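Local coordinates for beta-agarase D (Zobellia galactanivorans, PDB 4ASM), which cleaves the beta-1,4-linkages of agarose internally and at random, with retention of anomeric configuration, through its family 16 glycoside hydrolase catalytic domain, at residues A[137-142]-A[349-354]; A[145-150]-A[165-170]. All blocks are in the same frame, centred on the assembly; numbering follows the deposited sequence.

Contact 1. Residues A[137-142]-A[349-354]; sequences ARVKVM and NNLLVD. With CA (calcium ion), chain B.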
ATOM      1  N   ALA A 137      -3.006  -2.640 -10.306  1.00  5.29           N
ATOM      2  CA  ALA A 137      -1.857  -3.435 -10.721  1.00  5.06           C
ATOM      3  C   ALA A 137      -2.168  -4.914 -10.742  1.00  5.87           C
ATOM      4  O   ALA A 137      -2.999  -5.389  -9.962  1.00  6.32           O
ATOM      5  CB  ALA A 137      -0.660  -3.178  -9.806  1.00  6.80           C
ATOM      6  N   ARG A 138      -1.499  -5.634 -11.644  1.00  5.55           N
ATOM      7  CA  ARG A 138      -1.512  -7.089 -11.606  1.00  5.73           C
ATOM      8  C   ARG A 138      -0.160  -7.495 -11.052  1.00  5.63           C
ATOM      9  O   ARG A 138       0.885  -7.161 -11.614  1.00  6.37           O
ATOM     10  CB  ARG A 138      -1.755  -7.698 -12.988  1.00  5.68           C
ATOM     11  CG  ARG A 138      -1.829  -9.212 -12.953  1.00  7.05           C
ATOM     12  CD  ARG A 138      -2.334  -9.762 -14.306  1.00  6.04           C
ATOM     13  NE  ARG A 138      -2.539 -11.214 -14.204  1.00  7.36           N
ATOM     14  CZ  ARG A 138      -1.639 -12.134 -14.541  1.00  7.87           C
ATOM     15  NH1 ARG A 138      -0.453 -11.781 -15.013  1.00 10.57           N
ATOM     16  NH2 ARG A 138      -1.924 -13.426 -14.377  1.00 11.84           N
ATOM     17  N   VAL A 139      -0.183  -8.224  -9.937  1.00  5.96           N
ATOM     18  CA  VAL A 139       1.013  -8.436  -9.125  1.00  6.00           C
ATOM     19  C   VAL A 139       1.047  -9.832  -8.516  1.00  5.70           C
ATOM     20  O   VAL A 139       0.018 -10.310  -8.040  1.00  5.57           O
ATOM     21  CB  VAL A 139       1.104  -7.353  -8.014  1.00  6.50           C
ATOM     22  CG1 VAL A 139      -0.195  -7.271  -7.180  1.00  7.03           C
ATOM     23  CG2 VAL A 139       2.339  -7.563  -7.141  1.00  6.75           C
ATOM     24  N   LYS A 140       2.216 -10.482  -8.569  1.00  5.88           N
ATOM     25  CA  LYS A 140       2.430 -11.706  -7.825  1.00  6.92           C
ATOM     26  C   LYS A 140       2.981 -11.304  -6.467  1.00  6.33           C
ATOM     27  O   LYS A 140       4.156 -10.918  -6.346  1.00  6.69           O
ATOM     28  CB  LYS A 140       3.414 -12.614  -8.537  1.00  7.73           C
ATOM     29  CG  LYS A 140       3.571 -13.979  -7.860  1.00  8.64           C
ATOM     30  CD  LYS A 140       4.534 -14.857  -8.615  1.00 13.13           C
ATOM     31  CE  LYS A 140       4.587 -16.258  -8.031  1.00 17.64           C
ATOM     32  NZ  LYS A 140       5.574 -17.109  -8.776  1.00 21.64           N
ATOM     33  N   VAL A 141       2.125 -11.415  -5.451  1.00  6.65           N
ATOM     34  CA  VAL A 141       2.520 -11.085  -4.080  1.00  6.37           C
ATOM     35  C   VAL A 141       3.713 -11.959  -3.677  1.00  6.72           C
ATOM     36  O   VAL A 141       3.719 -13.163  -3.959  1.00  6.23           O
ATOM     37  CB  VAL A 141       1.327 -11.323  -3.125  1.00  6.11           C
ATOM     38  CG1 VAL A 141       1.711 -11.054  -1.669  1.00  6.92           C
ATOM     39  CG2 VAL A 141       0.112 -10.470  -3.565  1.00  6.66           C
ATOM     40  N   MET A 142       4.718 -11.388  -3.014  1.00  6.55           N
ATOM     41  CA  MET A 142       5.859 -12.193  -2.584  1.00  7.78           C
ATOM     42  C   MET A 142       5.456 -13.257  -1.584  1.00  6.93           C
ATOM     43  O   MET A 142       4.764 -12.965  -0.602  1.00  6.72           O
ATOM     44  CB  MET A 142       6.938 -11.351  -1.945  1.00  8.30           C
ATOM     45  CG  MET A 142       7.600 -10.407  -2.856  1.00  9.88           C
ATOM     46  SD  MET A 142       9.085  -9.713  -2.061  1.00 12.73           S
ATOM     47  CE  MET A 142       8.252  -8.889  -0.699  1.00 15.06           C
ATOM     48  N   ASN A 349      11.304 -14.191  -2.763  1.00  9.15           N
ATOM     49  CA  ASN A 349      11.703 -12.881  -2.282  1.00  9.64           C
ATOM     50  C   ASN A 349      11.749 -11.801  -3.343  1.00  8.68           C
ATOM     51  O   ASN A 349      12.448 -10.798  -3.178  1.00  8.67           O
ATOM     52  CB  ASN A 349      13.047 -12.994  -1.590  1.00 10.70           C
ATOM     53  CG  ASN A 349      12.952 -13.838  -0.350  1.00 12.90           C
ATOM     54  OD1 ASN A 349      12.339 -13.411   0.630  1.00 19.18           O
ATOM     55  ND2 ASN A 349      13.486 -15.047  -0.404  1.00 14.57           N
ATOM     56  N   ASN A 350      10.978 -12.009  -4.407  1.00  8.25           N
ATOM     57  CA  ASN A 350      10.984 -11.135  -5.572  1.00  7.49           C
ATOM     58  C   ASN A 350       9.561 -10.810  -5.981  1.00  7.46           C
ATOM     59  O   ASN A 350       8.827 -11.658  -6.482  1.00  8.75           O
ATOM     60  CB  ASN A 350      11.737 -11.805  -6.724  1.00  7.72           C
ATOM     61  CG  ASN A 350      11.914 -10.904  -7.917  1.00  8.45           C
ATOM     62  OD1 ASN A 350      11.854  -9.683  -7.820  1.00 10.12           O
ATOM     63  ND2 ASN A 350      12.162 -11.513  -9.073  1.00  9.28           N
ATOM     64  N   LEU A 351       9.181  -9.556  -5.759  1.00  6.57           N
ATOM     65  CA  LEU A 351       7.854  -9.071  -6.116  1.00  6.35           C
ATOM     66  C   LEU A 351       7.783  -8.870  -7.626  1.00  6.20           C
ATOM     67  O   LEU A 351       8.641  -8.210  -8.179  1.00  6.95           O
ATOM     68  CB  LEU A 351       7.606  -7.748  -5.378  1.00  6.75           C
ATOM     69  CG  LEU A 351       6.250  -7.091  -5.609  1.00  5.59           C
ATOM     70  CD1 LEU A 351       5.122  -7.862  -4.959  1.00  6.30           C
ATOM     71  CD2 LEU A 351       6.278  -5.664  -5.072  1.00  6.82           C
ATOM     72  N   LEU A 352       6.751  -9.421  -8.278  1.00  6.27           N
ATOM     73  CA  LEU A 352       6.602  -9.291  -9.743  1.00  7.14           C
ATOM     74  C   LEU A 352       5.346  -8.523 -10.070  1.00  6.89           C
ATOM     75  O   LEU A 352       4.246  -8.957  -9.717  1.00  8.31           O
ATOM     76  CB  LEU A 352       6.512 -10.677 -10.404  1.00  6.86           C
ATOM     77  CG  LEU A 352       7.724 -11.597 -10.263  1.00  7.77           C
ATOM     78  CD1 LEU A 352       7.460 -12.897 -10.996  1.00  8.86           C
ATOM     79  CD2 LEU A 352       9.010 -10.954 -10.768  1.00  9.91           C
ATOM     80  N   VAL A 353       5.493  -7.377 -10.741  1.00  6.54           N
ATOM     81  CA  VAL A 353       4.333  -6.625 -11.199  1.00  6.06           C
ATOM     82  C   VAL A 353       4.259  -6.719 -12.729  1.00  6.56           C
ATOM     83  O   VAL A 353       5.116  -6.221 -13.463  1.00  6.91           O
ATOM     84  CB  VAL A 353       4.342  -5.148 -10.736  1.00  5.97           C
ATOM     85  CG1 VAL A 353       3.071  -4.431 -11.189  1.00  6.57           C
ATOM     86  CG2 VAL A 353       4.508  -5.050  -9.189  1.00  5.59           C
ATOM     87  N   ASP A 354       3.219  -7.388 -13.198  1.00  6.19           N
ATOM     88  CA  ASP A 354       3.001  -7.557 -14.628  1.00  6.81           C
ATOM     89  C   ASP A 354       2.661  -6.226 -15.288  1.00  7.18           C
ATOM     90  O   ASP A 354       3.154  -5.916 -16.383  1.00  7.71           O
ATOM     91  CB  ASP A 354       1.874  -8.575 -14.797  1.00  7.03           C
ATOM     92  CG  ASP A 354       1.601  -8.965 -16.250  1.00  8.43           C
ATOM     93  OD1 ASP A 354       2.412  -8.662 -17.162  1.00 10.06           O
ATOM     94  OD2 ASP A 354       0.556  -9.601 -16.467  1.00 10.33           O
TER
HETATM   95 CA    CA B1359       3.747  -7.189 -18.432  1.00  8.99          CA
HETATM   96  O   HOH W   1       6.348 -12.746  -6.160  1.00  9.43           O
HETATM   97  O   HOH W   2       3.930  -9.376 -19.467  1.00 13.14           O
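The calcium site of the GH16 jelly-roll sandwich sits at one end of this antiparallel strand pair, where Arg138 meets Asp354. The Asp354 carboxylate is shared out: OD1 binds the calcium ion at 2.4 Å, while OD2 forms a salt bridge with Arg138 NH1 at 2.8 Å. The two flat groups stand 73° apart, and NH1 comes to OD2 on its anti side, well out of the carboxylate plane. Arg138 reaches it with an extended chain, CG anti to the backbone N (chi1 -178°). A leucine in place of Arg138 would probably leave OD2 without its arginine partner and the carboxylate less fixed in its rotation at the metal. Asp354 O is also a calcium ligand, and Asp9, Asp34, Asn36, Gly89 and water 2 complete the site. Backbone hydrogen bonds run from Asp354 N to Arg138 O and from Lys140 N to Leu352 O, both 2.8 Å, the second the straighter. On the buried side, Val139 CG2 lies 3.5 Å from Leu351 CD1 and 3.9 Å from Val353 CG2. Strand 133-140 has ended by Met142, whose side chain reaches across to the start of the partner strand, its CG 3.7 Å from Leu351 CB. Water 1 spans the gap left where the strands part, 2.9 Å from Lys140 O and 2.7 Å from Asn350 O.

Contact 2. Residues A[145-150]-A[165-170]; sequences TLASDI and ECYGGP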
ATOM      1  N   THR A 145       7.488 -13.130   4.319  1.00  6.42           N
ATOM      2  CA  THR A 145       6.887 -12.406   5.434  1.00  6.52           C
ATOM      3  C   THR A 145       7.100 -10.891   5.312  1.00  6.76           C
ATOM      4  O   THR A 145       6.539 -10.129   6.096  1.00  6.55           O
ATOM      5  CB  THR A 145       7.450 -12.880   6.771  1.00  6.24           C
ATOM      6  OG1 THR A 145       8.858 -12.621   6.782  1.00  7.26           O
ATOM      7  CG2 THR A 145       7.239 -14.387   6.920  1.00  7.81           C
ATOM      8  N   LEU A 146       7.935 -10.469   4.359  1.00  5.97           N
ATOM      9  CA  LEU A 146       8.094  -9.043   4.023  1.00  5.91           C
ATOM     10  C   LEU A 146       6.835  -8.463   3.410  1.00  5.98           C
ATOM     11  O   LEU A 146       5.978  -9.190   2.901  1.00  6.06           O
ATOM     12  CB  LEU A 146       9.222  -8.865   3.000  1.00  6.68           C
ATOM     13  CG  LEU A 146      10.605  -9.254   3.496  1.00  5.60           C
ATOM     14  CD1 LEU A 146      11.562  -9.305   2.320  1.00  8.45           C
ATOM     15  CD2 LEU A 146      11.120  -8.306   4.568  1.00  6.23           C
ATOM     16  N   ALA A 147       6.747  -7.131   3.441  1.00  5.09           N
ATOM     17  CA  ALA A 147       5.607  -6.418   2.867  1.00  5.87           C
ATOM     18  C   ALA A 147       5.785  -6.223   1.363  1.00  5.97           C
ATOM     19  O   ALA A 147       6.823  -5.699   0.913  1.00  6.83           O
ATOM     20  CB  ALA A 147       5.446  -5.059   3.542  1.00  6.02           C
ATOM     21  N   SER A 148       4.774  -6.667   0.613  1.00  5.19           N
ATOM     22  CA  SER A 148       4.610  -6.350  -0.811  1.00  5.05           C
ATOM     23  C   SER A 148       3.737  -5.108  -0.871  1.00  5.20           C
ATOM     24  O   SER A 148       2.566  -5.153  -0.440  1.00  5.48           O
ATOM     25  CB  SER A 148       3.922  -7.513  -1.524  1.00  5.56           C
ATOM     26  OG  SER A 148       4.735  -8.681  -1.501  1.00  6.27           O
ATOM     27  N   ASP A 149       4.303  -3.999  -1.366  1.00  5.10           N
ATOM     28  CA  ASP A 149       3.657  -2.676  -1.263  1.00  5.04           C
ATOM     29  C   ASP A 149       3.463  -1.993  -2.601  1.00  5.08           C
ATOM     30  O   ASP A 149       4.419  -1.869  -3.396  1.00  5.11           O
ATOM     31  CB  ASP A 149       4.492  -1.704  -0.404  1.00  5.81           C
ATOM     32  CG  ASP A 149       4.687  -2.164   1.028  1.00  5.66           C
ATOM     33  OD1 ASP A 149       3.770  -2.767   1.621  1.00  6.43           O
ATOM     34  OD2 ASP A 149       5.793  -1.854   1.577  1.00  6.05           O
ATOM     35  N   ILE A 150       2.235  -1.530  -2.847  1.00  4.87           N
ATOM     36  CA  ILE A 150       1.945  -0.624  -3.964  1.00  4.82           C
ATOM     37  C   ILE A 150       1.131   0.491  -3.357  1.00  4.34           C
ATOM     38  O   ILE A 150       0.094   0.240  -2.737  1.00  4.55           O
ATOM     39  CB  ILE A 150       1.137  -1.310  -5.080  1.00  4.25           C
ATOM     40  CG1 ILE A 150       1.917  -2.517  -5.617  1.00  5.21           C
ATOM     41  CG2 ILE A 150       0.803  -0.296  -6.164  1.00  4.99           C
ATOM     42  CD1 ILE A 150       1.172  -3.345  -6.664  1.00  6.86           C
ATOM     43  N   GLU A 165      -0.878  -3.435   0.809  1.00  4.92           N
ATOM     44  CA  GLU A 165       0.153  -3.706   1.813  1.00  5.43           C
ATOM     45  C   GLU A 165      -0.144  -5.130   2.262  1.00  5.69           C
ATOM     46  O   GLU A 165      -1.186  -5.376   2.902  1.00  5.76           O
ATOM     47  CB  GLU A 165       0.047  -2.738   2.993  1.00  5.51           C
ATOM     48  CG  GLU A 165       1.009  -3.030   4.120  1.00  6.38           C
ATOM     49  CD  GLU A 165       0.987  -1.934   5.157  1.00  8.78           C
ATOM     50  OE1 GLU A 165      -0.112  -1.678   5.693  1.00  8.36           O
ATOM     51  OE2 GLU A 165       2.050  -1.319   5.430  1.00  9.50           O
ATOM     52  N   CYS A 166       0.719  -6.074   1.881  1.00  4.73           N
ATOM     53  CA  CYS A 166       0.439  -7.483   2.110  1.00  4.93           C
ATOM     54  C   CYS A 166       1.710  -8.205   2.525  1.00  5.37           C
ATOM     55  O   CYS A 166       2.723  -8.095   1.862  1.00  5.44           O
ATOM     56  CB  CYS A 166      -0.130  -8.097   0.826  1.00  5.22           C
ATOM     57  SG  CYS A 166      -0.590  -9.852   1.025  1.00  6.07           S
ATOM     58  N   TYR A 167       1.643  -8.915   3.650  1.00  5.20           N
ATOM     59  CA  TYR A 167       2.744  -9.758   4.126  1.00  5.57           C
ATOM     60  C   TYR A 167       2.345 -11.187   3.824  1.00  6.63           C
ATOM     61  O   TYR A 167       1.872 -11.919   4.709  1.00  6.60           O
ATOM     62  CB  TYR A 167       2.975  -9.553   5.631  1.00  5.73           C
ATOM     63  CG  TYR A 167       2.860  -8.093   6.036  1.00  5.76           C
ATOM     64  CD1 TYR A 167       1.616  -7.508   6.212  1.00  5.74           C
ATOM     65  CD2 TYR A 167       3.987  -7.328   6.283  1.00  6.28           C
ATOM     66  CE1 TYR A 167       1.477  -6.178   6.567  1.00  8.12           C
ATOM     67  CE2 TYR A 167       3.864  -5.966   6.650  1.00  6.93           C
ATOM     68  CZ  TYR A 167       2.596  -5.423   6.790  1.00  6.77           C
ATOM     69  OH  TYR A 167       2.410  -4.091   7.153  1.00  8.99           O
ATOM     70  N   GLY A 168       2.504 -11.554   2.551  1.00  6.00           N
ATOM     71  CA  GLY A 168       1.759 -12.676   1.990  1.00  6.37           C
ATOM     72  C   GLY A 168       2.215 -14.076   2.313  1.00  5.72           C
ATOM     73  O   GLY A 168       1.443 -15.037   2.132  1.00  5.17           O
ATOM     74  N   GLY A 169       3.456 -14.223   2.757  1.00  5.92           N
ATOM     75  CA  GLY A 169       3.977 -15.556   3.038  1.00  6.85           C
ATOM     76  C   GLY A 169       3.840 -15.901   4.507  1.00  7.06           C
ATOM     77  O   GLY A 169       4.129 -15.070   5.375  1.00  7.17           O
ATOM     78  N   PRO A 170       3.371 -17.123   4.816  1.00  7.54           N
ATOM     79  CA  PRO A 170       3.256 -17.496   6.216  1.00  7.83           C
ATOM     80  C   PRO A 170       4.583 -17.763   6.903  1.00  7.33           C
ATOM     81  O   PRO A 170       4.618 -17.856   8.115  1.00  7.58           O
ATOM     82  CB  PRO A 170       2.414 -18.785   6.179  1.00  8.36           C
ATOM     83  CG  PRO A 170       2.667 -19.366   4.842  1.00  9.60           C
ATOM     84  CD  PRO A 170       2.842 -18.163   3.914  1.00  7.83           C
TER
HETATM   85  O   HOH W   3       4.645 -10.329   0.729  1.00  6.11           O
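In the hairpin of strands 147-153 and 159-166, on the catalytic sheet, Asp149 pairs with Glu165, the probable proton donor. These two form a non-hydrogen-bonded pair, their side chains side by side and pointing the same way. Asp149 OD1 rests 3.7 Å from Glu165 CG and 4.4 Å from Glu165 OE2; this buried OD1 has no polar partner in the model, whereas Glu165 OE1 is hydrogen-bonded to His184 ND1. In the neighbouring pair, Ser148 and Cys166 are hydrogen-bonded both ways: Ser148 N to Cys166 O is nearly straight at 2.8 Å, and Cys166 N to Ser148 O is longer at 3.1 Å. With its CG anti to the carbonyl carbon (chi1 -41°), Tyr167 brings CE2 to within 3.6 Å of Ala147 CB. Thr145 O lies at the ring's edge, in its plane, and Tyr167 OH is hydrogen-bonded to Gln328 NE2. Where the strands open out, water 3 fills in, linking Leu146 O, Ser148 OG and Gly168 N. Glu165 closes the ExDxxE sequence that begins at Glu160; such a bulged strand, carrying the likely nucleophile and proton donor, is typical of one of the two GH16 active-site variants.

In the fold
Contact 2 is nested between the segments of contact 1: strand 133-140 is followed by strand 147-153, and the centres lie about 10 Å apart. The mostly buried contact 1 has one partly exposed face, with Lys140 and Leu352, besides the Arg138-Asp354 pair at the calcium ion, while contact 2 is almost wholly buried and borders the probable substrate site. Their chemistry follows: a paired charge and calcium in contact 1, neighbouring carboxylates and a tyrosine in contact 2. Between them the packing is mostly apolar, with Val141 CG1 3.7 Å from Cys166 SG and Ala137 CB 3.6 Å from Ile150 CD1. One polar link, probably a hydrogen bond, joins Met142 N to Ser148 OG at 3.1 Å.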